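Local coordinates for DNA-binding protein Sso10a-2 (Sulfolobus solfataricus, PDB 4HW0) that binds DNA, probably through its winged-helix domain, and probably helps to compact and organise the archaeal chromatin as a coiled-coil dimer, at residues Ile13-Leu18 with His77-Ile82. Sequence-based numbering, arbitrary orientation.
Sequences IMFDIL and HIEEFI
Phe15 packs against Ile78, Glu79 and Ile82, joining the first helix of the winged helix-turn-helix domain, 10-18, to the long helix 69-98 that runs on into the antiparallel coiled coil. The two short axes approach to 9.7 Å at a crossing angle of -130°, and Phe15 contributes the largest share of the buried surface. Its CB meets Ile78 CG2 at 3.6 Å, while the ring meets three neighbours obliquely, all from the same side: CD2 is 4.0 Å from Ile82 CD1, and CE1 is 3.7 Å from Glu79 CB. With CG anti to the backbone N (chi1 171°), the ring is directed at helix 69-98 and reaches the aliphatic stem of Glu79, whose carboxylate plane is turned 42° from the ring plane. Replacing Phe15 by an alanine removes the ring, which would probably leave Ile82 CD1 and the Glu79 stem without their aromatic partner. Further out, a salt bridge from Glu79 OE1 to Arg75 ties down the carboxylate, and Arg75 also touches Phe15. Ile78 packs on Val95 of the second subunit and Met14, modelled as selenomethionine, on its Leu99, adding dimer contacts to the junction, where Met14 CB lies 4.0 Å from Ile78 CD1.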
loop_
_atom_site.group_PDB
_atom_site.type_symbol
_atom_site.label_atom_id
_atom_site.label_comp_id
_atom_site.label_asym_id
_atom_site.label_seq_id
_atom_site.Cartn_x
_atom_site.Cartn_y
_atom_site.Cartn_z
ATOM N N ILE A 13 6.749 -14.382 1.898
ATOM C CA ILE A 13 7.282 -15.714 2.098
ATOM C C ILE A 13 8.593 -15.621 2.823
ATOM O O ILE A 13 8.907 -16.388 3.676
ATOM C CB ILE A 13 7.398 -16.456 0.724
ATOM C CG1 ILE A 13 6.005 -16.839 0.259
ATOM C CG2 ILE A 13 8.185 -17.756 0.845
ATOM C CD1 ILE A 13 5.928 -17.209 -1.214
HETATM N N MSE A 14 9.439 -14.680 2.383
HETATM C CA MSE A 14 10.718 -14.514 3.047
HETATM C C MSE A 14 10.560 -14.236 4.509
HETATM O O MSE A 14 11.302 -14.739 5.341
HETATM C CB MSE A 14 11.507 -13.383 2.357
HETATM C CG MSE A 14 11.962 -13.717 0.989
HETATM SE SE MSE A 14 13.105 -12.253 0.274
HETATM C CE MSE A 14 14.253 -13.306 -0.850
ATOM N N PHE A 15 9.614 -13.386 4.862
ATOM C CA PHE A 15 9.326 -13.091 6.255
ATOM C C PHE A 15 8.951 -14.353 6.986
ATOM O O PHE A 15 9.436 -14.601 8.096
ATOM C CB PHE A 15 8.225 -12.033 6.406
ATOM C CG PHE A 15 7.739 -11.831 7.813
ATOM C CD1 PHE A 15 8.514 -11.188 8.729
ATOM C CD2 PHE A 15 6.513 -12.277 8.212
ATOM C CE1 PHE A 15 8.102 -11.004 10.063
ATOM C CE2 PHE A 15 6.042 -12.026 9.496
ATOM C CZ PHE A 15 6.865 -11.409 10.444
ATOM N N ASP A 16 8.070 -15.134 6.371
ATOM C CA ASP A 16 7.628 -16.394 7.007
ATOM C C ASP A 16 8.746 -17.421 7.176
ATOM O O ASP A 16 8.812 -18.106 8.148
ATOM C CB ASP A 16 6.446 -16.976 6.251
ATOM C CG ASP A 16 5.141 -16.186 6.513
ATOM O OD1 ASP A 16 4.996 -15.661 7.639
ATOM O OD2 ASP A 16 4.300 -16.081 5.598
ATOM N N ILE A 17 9.703 -17.433 6.258
ATOM C CA ILE A 17 10.917 -18.201 6.517
ATOM C C ILE A 17 11.771 -17.655 7.662
ATOM O O ILE A 17 12.198 -18.384 8.575
ATOM C CB ILE A 17 11.766 -18.293 5.240
ATOM C CG1 ILE A 17 10.998 -19.064 4.189
ATOM C CG2 ILE A 17 13.096 -18.969 5.502
ATOM C CD1 ILE A 17 11.521 -19.011 2.783
ATOM N N LEU A 18 12.123 -16.396 7.556
ATOM C CA LEU A 18 13.015 -15.794 8.492
ATOM C C LEU A 18 12.553 -15.851 9.933
ATOM O O LEU A 18 13.378 -15.989 10.858
ATOM C CB LEU A 18 13.263 -14.340 8.134
ATOM C CG LEU A 18 14.117 -14.197 6.855
ATOM C CD1 LEU A 18 13.988 -12.796 6.356
ATOM C CD2 LEU A 18 15.557 -14.606 7.044
ATOM N N HIS A 77 12.107 -5.341 8.688
ATOM C CA HIS A 77 11.584 -4.459 7.641
ATOM C C HIS A 77 10.416 -5.023 6.868
ATOM O O HIS A 77 9.487 -4.272 6.522
ATOM C CB HIS A 77 12.679 -4.056 6.698
ATOM C CG HIS A 77 13.701 -3.198 7.332
ATOM N ND1 HIS A 77 13.482 -2.460 8.462
ATOM C CD2 HIS A 77 14.981 -2.982 7.001
ATOM C CE1 HIS A 77 14.582 -1.825 8.806
ATOM N NE2 HIS A 77 15.516 -2.158 7.951
ATOM N N ILE A 78 10.455 -6.317 6.597
ATOM C CA ILE A 78 9.302 -6.935 5.941
ATOM C C ILE A 78 8.109 -6.855 6.866
ATOM O O ILE A 78 6.990 -6.596 6.430
ATOM C CB ILE A 78 9.548 -8.343 5.455
ATOM C CG1 ILE A 78 10.686 -8.426 4.446
ATOM C CG2 ILE A 78 8.334 -8.836 4.747
ATOM C CD1 ILE A 78 11.176 -9.820 4.081
ATOM N N GLU A 79 8.331 -7.119 8.134
ATOM C CA GLU A 79 7.217 -7.077 9.108
ATOM C C GLU A 79 6.539 -5.705 9.060
ATOM O O GLU A 79 5.314 -5.594 9.081
ATOM C CB GLU A 79 7.750 -7.392 10.504
ATOM C CG GLU A 79 6.624 -7.531 11.515
ATOM C CD GLU A 79 7.112 -8.044 12.857
ATOM O OE1 GLU A 79 8.240 -7.684 13.257
ATOM O OE2 GLU A 79 6.330 -8.802 13.509
ATOM N N GLU A 80 7.374 -4.660 9.055
ATOM C CA GLU A 80 6.911 -3.280 9.029
ATOM C C GLU A 80 6.126 -3.005 7.736
ATOM O O GLU A 80 5.029 -2.426 7.778
ATOM C CB GLU A 80 8.073 -2.357 9.331
ATOM C CG GLU A 80 7.681 -0.887 9.311
ATOM C CD GLU A 80 6.712 -0.444 10.456
ATOM O OE1 GLU A 80 6.315 -1.290 11.301
ATOM O OE2 GLU A 80 6.404 0.788 10.521
ATOM N N PHE A 81 6.618 -3.517 6.591
ATOM C CA PHE A 81 5.908 -3.411 5.299
ATOM C C PHE A 81 4.514 -4.037 5.367
ATOM O O PHE A 81 3.504 -3.458 4.932
ATOM C CB PHE A 81 6.755 -4.009 4.149
ATOM C CG PHE A 81 6.008 -4.164 2.868
ATOM C CD1 PHE A 81 5.220 -5.306 2.634
ATOM C CD2 PHE A 81 6.026 -3.185 1.929
ATOM C CE1 PHE A 81 4.494 -5.426 1.464
ATOM C CE2 PHE A 81 5.319 -3.311 0.751
ATOM C CZ PHE A 81 4.524 -4.429 0.524
ATOM N N ILE A 82 4.463 -5.221 5.938
ATOM C CA ILE A 82 3.199 -5.949 6.015
ATOM C C ILE A 82 2.153 -5.238 6.852
ATOM O O ILE A 82 0.994 -5.095 6.467
ATOM C CB ILE A 82 3.474 -7.373 6.535
ATOM C CG1 ILE A 82 4.158 -8.175 5.442
ATOM C CG2 ILE A 82 2.188 -8.059 6.997
ATOM C CD1 ILE A 82 4.752 -9.457 5.981
#